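Local coordinates for protein phospholipase C-beta (PLC-beta) (Sepia officinalis, PDB 3QR0) that belongs to the phospholipase C-beta family of multidomain proteins, combining PH, EF-hand, TIM-barrel and C2 domains and holding a calcium ion in its barrel, at residues 540-545 / 561-566; 547-552 / 586-591; 635-640 / 795-800. All blocks are in the same frame, centred on the assembly; numbering follows the deposited sequence.

Contact 1 of 3, residues 540-545 / 561-566; sequences EMSSMV and VDYNKK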
loop_
_atom_site.group_PDB
_atom_site.type_symbol
_atom_site.label_atom_id
_atom_site.label_comp_id
_atom_site.label_asym_id
_atom_site.label_seq_id
_atom_site.Cartn_x
_atom_site.Cartn_y
_atom_site.Cartn_z
ATOM N N GLU A 540 23.826 13.309 12.745
ATOM C CA GLU A 540 22.973 13.714 13.849
ATOM C C GLU A 540 21.576 13.962 13.307
ATOM O O GLU A 540 21.406 14.526 12.225
ATOM C CB GLU A 540 23.522 14.940 14.570
ATOM C CG GLU A 540 24.769 14.632 15.391
ATOM C CD GLU A 540 25.156 15.746 16.341
ATOM O OE1 GLU A 540 24.634 16.875 16.211
ATOM O OE2 GLU A 540 26.007 15.492 17.217
ATOM N N MET A 541 20.577 13.489 14.040
ATOM C CA MET A 541 19.186 13.653 13.631
ATOM C C MET A 541 18.353 13.965 14.852
ATOM O O MET A 541 18.823 13.852 15.988
ATOM C CB MET A 541 18.673 12.393 12.917
ATOM C CG MET A 541 18.669 11.106 13.745
ATOM S SD MET A 541 17.211 10.906 14.805
ATOM C CE MET A 541 15.922 10.656 13.589
ATOM N N SER A 542 17.123 14.387 14.616
ATOM C CA SER A 542 16.213 14.654 15.703
ATOM C C SER A 542 14.886 13.969 15.451
ATOM O O SER A 542 14.413 13.881 14.314
ATOM C CB SER A 542 16.049 16.158 15.917
ATOM O OG SER A 542 17.175 16.677 16.625
ATOM N N SER A 543 14.321 13.440 16.528
ATOM C CA SER A 543 13.014 12.810 16.497
ATOM C C SER A 543 12.100 13.758 17.253
ATOM O O SER A 543 12.262 13.943 18.454
ATOM C CB SER A 543 13.071 11.432 17.162
ATOM O OG SER A 543 11.842 10.731 17.007
ATOM N N MET A 544 11.176 14.387 16.531
ATOM C CA MET A 544 10.320 15.425 17.086
ATOM C C MET A 544 8.882 14.952 17.232
ATOM O O MET A 544 8.288 14.440 16.276
ATOM C CB MET A 544 10.312 16.638 16.161
ATOM C CG MET A 544 11.665 17.206 15.828
ATOM S SD MET A 544 11.468 18.723 14.869
ATOM C CE MET A 544 13.179 19.120 14.503
ATOM N N VAL A 545 8.300 15.165 18.407
ATOM C CA VAL A 545 6.858 15.016 18.560
ATOM C C VAL A 545 6.202 16.035 17.624
ATOM O O VAL A 545 6.803 17.058 17.309
ATOM C CB VAL A 545 6.411 15.202 20.028
ATOM C CG1 VAL A 545 6.547 16.670 20.479
ATOM C CG2 VAL A 545 4.984 14.694 20.219
ATOM N N VAL A 561 13.086 22.919 5.652
ATOM C CA VAL A 561 13.334 22.265 4.366
ATOM C C VAL A 561 14.840 22.121 4.090
ATOM O O VAL A 561 15.287 21.065 3.648
ATOM C CB VAL A 561 12.649 23.027 3.208
ATOM C CG1 VAL A 561 13.073 22.471 1.852
ATOM C CG2 VAL A 561 11.120 22.975 3.358
ATOM N N ASP A 562 15.612 23.169 4.377
ATOM C CA ASP A 562 17.060 23.142 4.156
ATOM C C ASP A 562 17.772 22.145 5.076
ATOM O O ASP A 562 18.660 21.420 4.638
ATOM C CB ASP A 562 17.669 24.534 4.347
ATOM C CG ASP A 562 17.486 25.444 3.132
ATOM O OD1 ASP A 562 17.953 26.596 3.208
ATOM O OD2 ASP A 562 16.888 25.029 2.116
ATOM N N TYR A 563 17.380 22.117 6.346
ATOM C CA TYR A 563 17.896 21.132 7.307
ATOM C C TYR A 563 17.739 19.698 6.783
ATOM O O TYR A 563 18.669 18.883 6.865
ATOM C CB TYR A 563 17.187 21.296 8.661
ATOM C CG TYR A 563 17.431 20.165 9.634
ATOM C CD1 TYR A 563 18.467 20.225 10.565
ATOM C CD2 TYR A 563 16.628 19.030 9.620
ATOM C CE1 TYR A 563 18.693 19.178 11.458
ATOM C CE2 TYR A 563 16.848 17.982 10.504
ATOM C CZ TYR A 563 17.876 18.062 11.420
ATOM O OH TYR A 563 18.079 17.010 12.285
ATOM N N ASN A 564 16.569 19.404 6.224
ATOM C CA ASN A 564 16.253 18.063 5.724
ATOM C C ASN A 564 16.931 17.683 4.397
ATOM O O ASN A 564 16.717 16.586 3.884
ATOM C CB ASN A 564 14.732 17.892 5.605
ATOM C CG ASN A 564 14.060 17.684 6.955
ATOM O OD1 ASN A 564 14.617 17.039 7.845
ATOM N ND2 ASN A 564 12.858 18.226 7.113
ATOM N N LYS A 565 17.740 18.577 3.836
ATOM C CA LYS A 565 18.521 18.239 2.655
ATOM C C LYS A 565 19.761 17.422 3.014
ATOM O O LYS A 565 20.242 16.641 2.198
ATOM C CB LYS A 565 18.904 19.499 1.874
ATOM C CG LYS A 565 17.689 20.197 1.295
ATOM C CD LYS A 565 18.028 21.471 0.559
ATOM C CE LYS A 565 16.755 22.149 0.039
ATOM N NZ LYS A 565 16.991 23.579 -0.254
ATOM N N LYS A 566 20.256 17.600 4.235
ATOM C CA LYS A 566 21.461 16.919 4.698
ATOM C C LYS A 566 21.218 16.002 5.893
ATOM O O LYS A 566 21.884 14.976 6.020
ATOM C CB LYS A 566 22.530 17.952 5.045
ATOM C CG LYS A 566 23.016 18.735 3.845
ATOM C CD LYS A 566 24.062 19.774 4.239
ATOM C CE LYS A 566 24.816 20.287 3.024
ATOM N NZ LYS A 566 25.903 21.233 3.405
HETATM O O HOH W 1 19.323 16.975 14.506
#

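Contact 2 of 3, residues 547-552 / 586-591; sequences TQALNK and QIYWNA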
loop_
_atom_site.group_PDB
_atom_site.type_symbol
_atom_site.label_atom_id
_atom_site.label_comp_id
_atom_site.label_asym_id
_atom_site.label_seq_id
_atom_site.Cartn_x
_atom_site.Cartn_y
_atom_site.Cartn_z
ATOM N N THR A 547 4.048 18.264 17.934
ATOM C CA THR A 547 3.982 19.603 18.519
ATOM C C THR A 547 5.284 20.387 18.302
ATOM O O THR A 547 5.241 21.570 17.968
ATOM C CB THR A 547 3.667 19.538 20.027
ATOM O OG1 THR A 547 2.532 18.690 20.237
ATOM C CG2 THR A 547 3.370 20.926 20.583
ATOM N N GLN A 548 6.435 19.731 18.471
ATOM C CA GLN A 548 7.723 20.408 18.266
ATOM C C GLN A 548 7.919 20.740 16.795
ATOM O O GLN A 548 8.285 21.863 16.456
ATOM C CB GLN A 548 8.901 19.565 18.765
ATOM C CG GLN A 548 10.275 20.252 18.606
ATOM C CD GLN A 548 11.430 19.439 19.185
ATOM O OE1 GLN A 548 11.429 18.214 19.123
ATOM N NE2 GLN A 548 12.426 20.129 19.740
ATOM N N ALA A 549 7.672 19.757 15.936
ATOM C CA ALA A 549 7.843 19.912 14.493
ATOM C C ALA A 549 6.940 21.009 13.930
ATOM O O ALA A 549 7.350 21.737 13.034
ATOM C CB ALA A 549 7.585 18.593 13.782
ATOM N N LEU A 550 5.722 21.124 14.462
ATOM C CA LEU A 550 4.791 22.189 14.067
ATOM C C LEU A 550 5.297 23.579 14.445
ATOM O O LEU A 550 5.157 24.521 13.669
ATOM C CB LEU A 550 3.408 21.963 14.687
ATOM C CG LEU A 550 2.576 20.841 14.069
ATOM C CD1 LEU A 550 1.374 20.491 14.949
ATOM C CD2 LEU A 550 2.127 21.238 12.662
ATOM N N ASN A 551 5.882 23.710 15.634
ATOM C CA ASN A 551 6.508 24.976 16.032
ATOM C C ASN A 551 7.655 25.382 15.096
ATOM O O ASN A 551 7.772 26.549 14.729
ATOM C CB ASN A 551 6.989 24.918 17.487
ATOM C CG ASN A 551 5.839 24.946 18.483
ATOM O OD1 ASN A 551 4.767 25.479 18.190
ATOM N ND2 ASN A 551 6.054 24.365 19.665
ATOM N N LYS A 552 8.492 24.422 14.704
ATOM C CA LYS A 552 9.596 24.714 13.784
ATOM C C LYS A 552 9.062 25.072 12.392
ATOM O O LYS A 552 9.533 26.019 11.762
ATOM C CB LYS A 552 10.561 23.524 13.678
ATOM C CG LYS A 552 11.114 22.993 15.005
ATOM C CD LYS A 552 11.547 24.084 15.977
ATOM C CE LYS A 552 12.057 23.479 17.272
ATOM N NZ LYS A 552 12.417 24.508 18.288
ATOM N N GLN A 586 1.590 14.253 4.609
ATOM C CA GLN A 586 1.964 15.355 3.719
ATOM C C GLN A 586 2.371 16.618 4.487
ATOM O O GLN A 586 3.243 17.354 4.038
ATOM C CB GLN A 586 0.824 15.699 2.744
ATOM C CG GLN A 586 0.768 14.827 1.480
ATOM C CD GLN A 586 0.125 13.464 1.692
ATOM O OE1 GLN A 586 -0.366 13.145 2.782
ATOM N NE2 GLN A 586 0.129 12.646 0.640
ATOM N N ILE A 587 1.742 16.873 5.639
ATOM C CA ILE A 587 2.080 18.050 6.447
ATOM C C ILE A 587 3.596 18.147 6.638
ATOM O O ILE A 587 4.179 19.225 6.518
ATOM C CB ILE A 587 1.399 18.025 7.843
ATOM C CG1 ILE A 587 -0.119 18.193 7.710
ATOM C CG2 ILE A 587 1.959 19.149 8.734
ATOM C CD1 ILE A 587 -0.890 17.860 8.985
ATOM N N TYR A 588 4.223 17.007 6.926
ATOM C CA TYR A 588 5.646 16.955 7.234
ATOM C C TYR A 588 6.505 16.594 6.019
ATOM O O TYR A 588 7.634 17.077 5.902
ATOM C CB TYR A 588 5.876 16.019 8.429
ATOM C CG TYR A 588 5.060 16.489 9.616
ATOM C CD1 TYR A 588 5.462 17.592 10.358
ATOM C CD2 TYR A 588 3.848 15.889 9.940
ATOM C CE1 TYR A 588 4.706 18.060 11.417
ATOM C CE2 TYR A 588 3.083 16.353 10.998
ATOM C CZ TYR A 588 3.523 17.438 11.731
ATOM O OH TYR A 588 2.778 17.910 12.781
ATOM N N TRP A 589 5.976 15.778 5.109
ATOM C CA TRP A 589 6.670 15.518 3.840
ATOM C C TRP A 589 6.868 16.804 3.034
ATOM O O TRP A 589 7.841 16.917 2.277
ATOM C CB TRP A 589 5.917 14.508 2.969
ATOM C CG TRP A 589 5.923 13.113 3.478
ATOM C CD1 TRP A 589 6.879 12.512 4.248
ATOM C CD2 TRP A 589 4.938 12.114 3.213
ATOM N NE1 TRP A 589 6.538 11.204 4.498
ATOM C CE2 TRP A 589 5.352 10.932 3.871
ATOM C CE3 TRP A 589 3.745 12.100 2.488
ATOM C CZ2 TRP A 589 4.614 9.759 3.824
ATOM C CZ3 TRP A 589 3.012 10.928 2.442
ATOM C CH2 TRP A 589 3.451 9.776 3.104
ATOM N N ASN A 590 5.951 17.762 3.199
ATOM C CA ASN A 590 6.061 19.073 2.542
ATOM C C ASN A 590 7.288 19.871 2.997
ATOM O O ASN A 590 7.773 20.719 2.257
ATOM C CB ASN A 590 4.805 19.924 2.786
ATOM C CG ASN A 590 3.564 19.370 2.102
ATOM O OD1 ASN A 590 3.644 18.670 1.086
ATOM N ND2 ASN A 590 2.397 19.686 2.664
ATOM N N ALA A 591 7.769 19.607 4.211
ATOM C CA ALA A 591 8.989 20.232 4.735
ATOM C C ALA A 591 10.235 19.354 4.519
ATOM O O ALA A 591 11.322 19.678 5.008
ATOM C CB ALA A 591 8.822 20.542 6.212
#

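Contact 3 of 3, residues 635-640 / 795-800; sequences RFDPFT and EARAAA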
loop_
_atom_site.group_PDB
_atom_site.type_symbol
_atom_site.label_atom_id
_atom_site.label_comp_id
_atom_site.label_asym_id
_atom_site.label_seq_id
_atom_site.Cartn_x
_atom_site.Cartn_y
_atom_site.Cartn_z
ATOM N N ARG A 635 15.713 28.006 -1.875
ATOM C CA ARG A 635 14.877 28.225 -0.700
ATOM C C ARG A 635 13.434 27.932 -1.084
ATOM O O ARG A 635 12.976 28.376 -2.137
ATOM C CB ARG A 635 14.996 29.666 -0.195
ATOM C CG ARG A 635 16.357 30.015 0.382
ATOM C CD ARG A 635 16.556 29.419 1.772
ATOM N NE ARG A 635 15.991 30.253 2.830
ATOM C CZ ARG A 635 16.059 29.975 4.131
ATOM N NH1 ARG A 635 16.658 28.872 4.560
ATOM N NH2 ARG A 635 15.516 30.805 5.013
ATOM N N PHE A 636 12.735 27.180 -0.235
ATOM C CA PHE A 636 11.353 26.779 -0.504
ATOM C C PHE A 636 10.479 26.909 0.746
ATOM O O PHE A 636 10.769 26.308 1.778
ATOM C CB PHE A 636 11.309 25.341 -1.018
ATOM C CG PHE A 636 9.917 24.785 -1.144
ATOM C CD1 PHE A 636 8.999 25.377 -2.000
ATOM C CD2 PHE A 636 9.520 23.680 -0.402
ATOM C CE1 PHE A 636 7.711 24.873 -2.124
ATOM C CE2 PHE A 636 8.233 23.169 -0.518
ATOM C CZ PHE A 636 7.325 23.773 -1.385
ATOM N N ASP A 637 9.420 27.709 0.635
ATOM C CA ASP A 637 8.434 27.866 1.695
ATOM C C ASP A 637 7.224 26.987 1.347
ATOM O O ASP A 637 6.483 27.301 0.413
ATOM C CB ASP A 637 8.030 29.342 1.822
ATOM C CG ASP A 637 7.008 29.590 2.922
ATOM O OD1 ASP A 637 6.584 28.629 3.600
ATOM O OD2 ASP A 637 6.632 30.768 3.113
ATOM N N PRO A 638 7.032 25.873 2.080
ATOM C CA PRO A 638 5.893 24.998 1.806
ATOM C C PRO A 638 4.521 25.618 2.070
ATOM O O PRO A 638 3.517 25.027 1.695
ATOM C CB PRO A 638 6.127 23.804 2.742
ATOM C CG PRO A 638 7.040 24.296 3.778
ATOM C CD PRO A 638 7.916 25.291 3.107
ATOM N N PHE A 639 4.477 26.793 2.697
ATOM C CA PHE A 639 3.224 27.528 2.865
ATOM C C PHE A 639 2.940 28.508 1.725
ATOM O O PHE A 639 1.983 29.278 1.800
ATOM C CB PHE A 639 3.218 28.264 4.205
ATOM C CG PHE A 639 3.219 27.349 5.381
ATOM C CD1 PHE A 639 2.041 26.737 5.796
ATOM C CD2 PHE A 639 4.392 27.080 6.069
ATOM C CE1 PHE A 639 2.033 25.889 6.877
ATOM C CE2 PHE A 639 4.392 26.229 7.151
ATOM C CZ PHE A 639 3.211 25.631 7.559
ATOM N N THR A 640 3.759 28.476 0.676
ATOM C CA THR A 640 3.550 29.343 -0.484
ATOM C C THR A 640 2.195 29.069 -1.134
ATOM O O THR A 640 1.742 27.925 -1.184
ATOM C CB THR A 640 4.665 29.167 -1.546
ATOM O OG1 THR A 640 4.432 30.063 -2.634
ATOM C CG2 THR A 640 4.704 27.742 -2.079
ATOM N N GLU A 795 0.405 32.488 12.790
ATOM C CA GLU A 795 -1.050 32.340 12.783
ATOM C C GLU A 795 -1.586 32.012 11.392
ATOM O O GLU A 795 -2.488 31.193 11.262
ATOM C CB GLU A 795 -1.733 33.608 13.314
ATOM C CG GLU A 795 -1.642 33.772 14.826
ATOM C CD GLU A 795 -2.179 35.114 15.318
ATOM O OE1 GLU A 795 -2.073 35.375 16.535
ATOM O OE2 GLU A 795 -2.702 35.903 14.496
ATOM N N ALA A 796 -1.038 32.659 10.367
ATOM C CA ALA A 796 -1.434 32.389 8.979
ATOM C C ALA A 796 -1.085 30.955 8.565
ATOM O O ALA A 796 -1.832 30.306 7.831
ATOM C CB ALA A 796 -0.778 33.379 8.035
ATOM N N ARG A 797 0.053 30.472 9.044
ATOM C CA ARG A 797 0.522 29.120 8.732
ATOM C C ARG A 797 -0.297 28.052 9.449
ATOM O O ARG A 797 -0.594 27.007 8.870
ATOM C CB ARG A 797 2.006 28.991 9.074
ATOM C CG ARG A 797 2.888 29.768 8.107
ATOM C CD ARG A 797 4.265 30.059 8.664
ATOM N NE ARG A 797 5.062 30.827 7.712
ATOM C CZ ARG A 797 6.188 31.477 8.002
ATOM N NH1 ARG A 797 6.689 31.469 9.233
ATOM N NH2 ARG A 797 6.824 32.139 7.045
ATOM N N ALA A 798 -0.666 28.321 10.703
ATOM C CA ALA A 798 -1.549 27.429 11.460
ATOM C C ALA A 798 -2.898 27.284 10.760
ATOM O O ALA A 798 -3.451 26.190 10.696
ATOM C CB ALA A 798 -1.753 27.952 12.884
ATOM N N ALA A 799 -3.417 28.399 10.249
ATOM C CA ALA A 799 -4.677 28.415 9.502
ATOM C C ALA A 799 -4.587 27.595 8.218
ATOM O O ALA A 799 -5.524 26.872 7.876
ATOM C CB ALA A 799 -5.091 29.854 9.184
ATOM N N ALA A 800 -3.461 27.711 7.514
ATOM C CA ALA A 800 -3.210 26.914 6.309
ATOM C C ALA A 800 -3.316 25.417 6.590
ATOM O O ALA A 800 -3.818 24.668 5.756
ATOM C CB ALA A 800 -1.840 27.235 5.723
HETATM O O HOH W 2 4.742 31.403 4.795
#

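Contact 1 of 3, residues 540-545 / 561-566
Tyr563 reaches from the last turn of helix 557-563 to Ser542 on strand 540-545, inside a beta-alpha-beta crossover of the TIM barrel. Strand 540-545 leads through helices 546-555 and 557-563 to strand 569-572, which lies parallel beside it and pairs with it through backbone bonds of Arg570 to Ser542 and Met544. The contact is buried, yet the backbones stay well apart, with Met541 CA and Asn564 CA 9.5 Å from each other; one long side chain spans the distance. Tyr563 can do this because its CG stands anti to the backbone N (chi1 168°), which sends the ring across to the strand with the phenol oxygen leading. Tyr563 OH comes to rest against the strand backbone, 3.8 Å from Met541 CA and 3.6 Å from Ser542 N. These are van der Waals approaches without a hydrogen bond. The phenol oxygen has another backbone neighbour in Ile568 O, to which it makes a weak hydrogen bond. Met541 meets it with its backbone, CA being nearest, while the thioether end leads away and packs on Arg570 and Lys469. The example illustrates how a single water can link two hydroxyls that do not meet directly. Ser542 OG bonds to Val524 O and also accepts a hydrogen bond from this water, at 3.0 Å, so two partners hold the serine hydroxyl. Glu540 turns its carboxylate elsewhere, to salt bridges with Lys535 and Arg537. At the far end of the bridge the water lies in the plane of the Tyr563 ring, beyond its edge, a short 2.5 Å from Tyr563 OH.

Contact 2 of 3, residues 547-552 / 586-591
Two outer helices of the TIM barrel meet here, Tyr588 of helix 586-589 lying against Ala549 and Leu550 of helix 546-555. The contact is wholly apolar apart from one phenol oxygen. Tyr588 has CG anti to its carbonyl carbon (chi1 -57°), and from there the ring projects toward the facing helix, OH leading. Ala549 CB sits 3.8 Å from Tyr588 CE1, approaching the ring obliquely. Leu550 crosses the tyrosine at about a right angle and meets its far end with the branch point of the isobutyl group: Tyr588 OH is 3.2 Å from Leu550 CG and 3.4 Å from Leu550 CD2, a tight fit. One ring face is covered from within its own helix, since Ile587 CG2 stands 3.7 Å above the plane, over the ring centre. The same methyl also faces the leucine, 4.5 Å from Leu550 CD2, so isoleucine, tyrosine and leucine form one small cluster. Tyr583 adds an edge-to-face ring contact to Tyr588, which also rests on Val596 of strand 595-596. Leu550 also touches Leu801 and Ile587 touches Phe804, both in the loop after helix 793-800.

Contact 3 of 3, residues 635-640 / 795-800
Residues 637-640 form a type I beta turn that brings Phe639 CA to 6.7 Å from Arg797 CA on helix 793-800. The turn is secured twice from Asp637: its carbonyl O accepts from Thr640 N, and its carboxylate OD1 accepts from Phe639 N at 2.9 Å with an N-H...O angle of 156°, an Asx turn. With its backbone thus fixed, Phe639 presents one ring face to the arginine. Arg797 lays its aliphatic chain across that face in a CH-pi contact, CG lying 3.7 Å from the centroid of the Phe639 ring. The chain is extended from CG to NE, which carries the guanidinium past the ring toward Asp637. Ala800 CB comes to the rim of the ring, 3.9 Å from Phe639 CD1. The charges meet only indirectly. Asp637 OD2 and Arg797 NH2 are 4.2 Å apart, too far for a salt bridge, and a water joins the two groups instead, donating to Asp637 OD2 at 2.6 Å and accepting from Arg797 NE at 3.0 Å. The aspartate thereby divides its work, one oxygen shaping the turn and the other linked to the arginine through water. Arg797 NH1 bonds to Lys554 O of helix 546-555, whose Leu553 also touches Phe639, while Pro557, opening helix 557-563, lies against both Asp637 and Arg797.

From the N terminus, strand 540-545 runs almost directly into 547-552, and their partners 561-566 and 586-591 follow in the same order. Contacts 1 and 2 therefore cross: each closes a loop that begins inside or runs into the other, and together they tie successive strands and outer helices of one half of the barrel. A probable hydrogen bond from Asn564 ND2 to Ala591 O joins them. Contact 3 comes later, in series, closing a far longer loop that takes in the C2 domain and returning helix 793-800 to the barrel flank. Arg635 forms a salt bridge with Asp562 of contact 1, and Pro638 packs on Asn590 of contact 2.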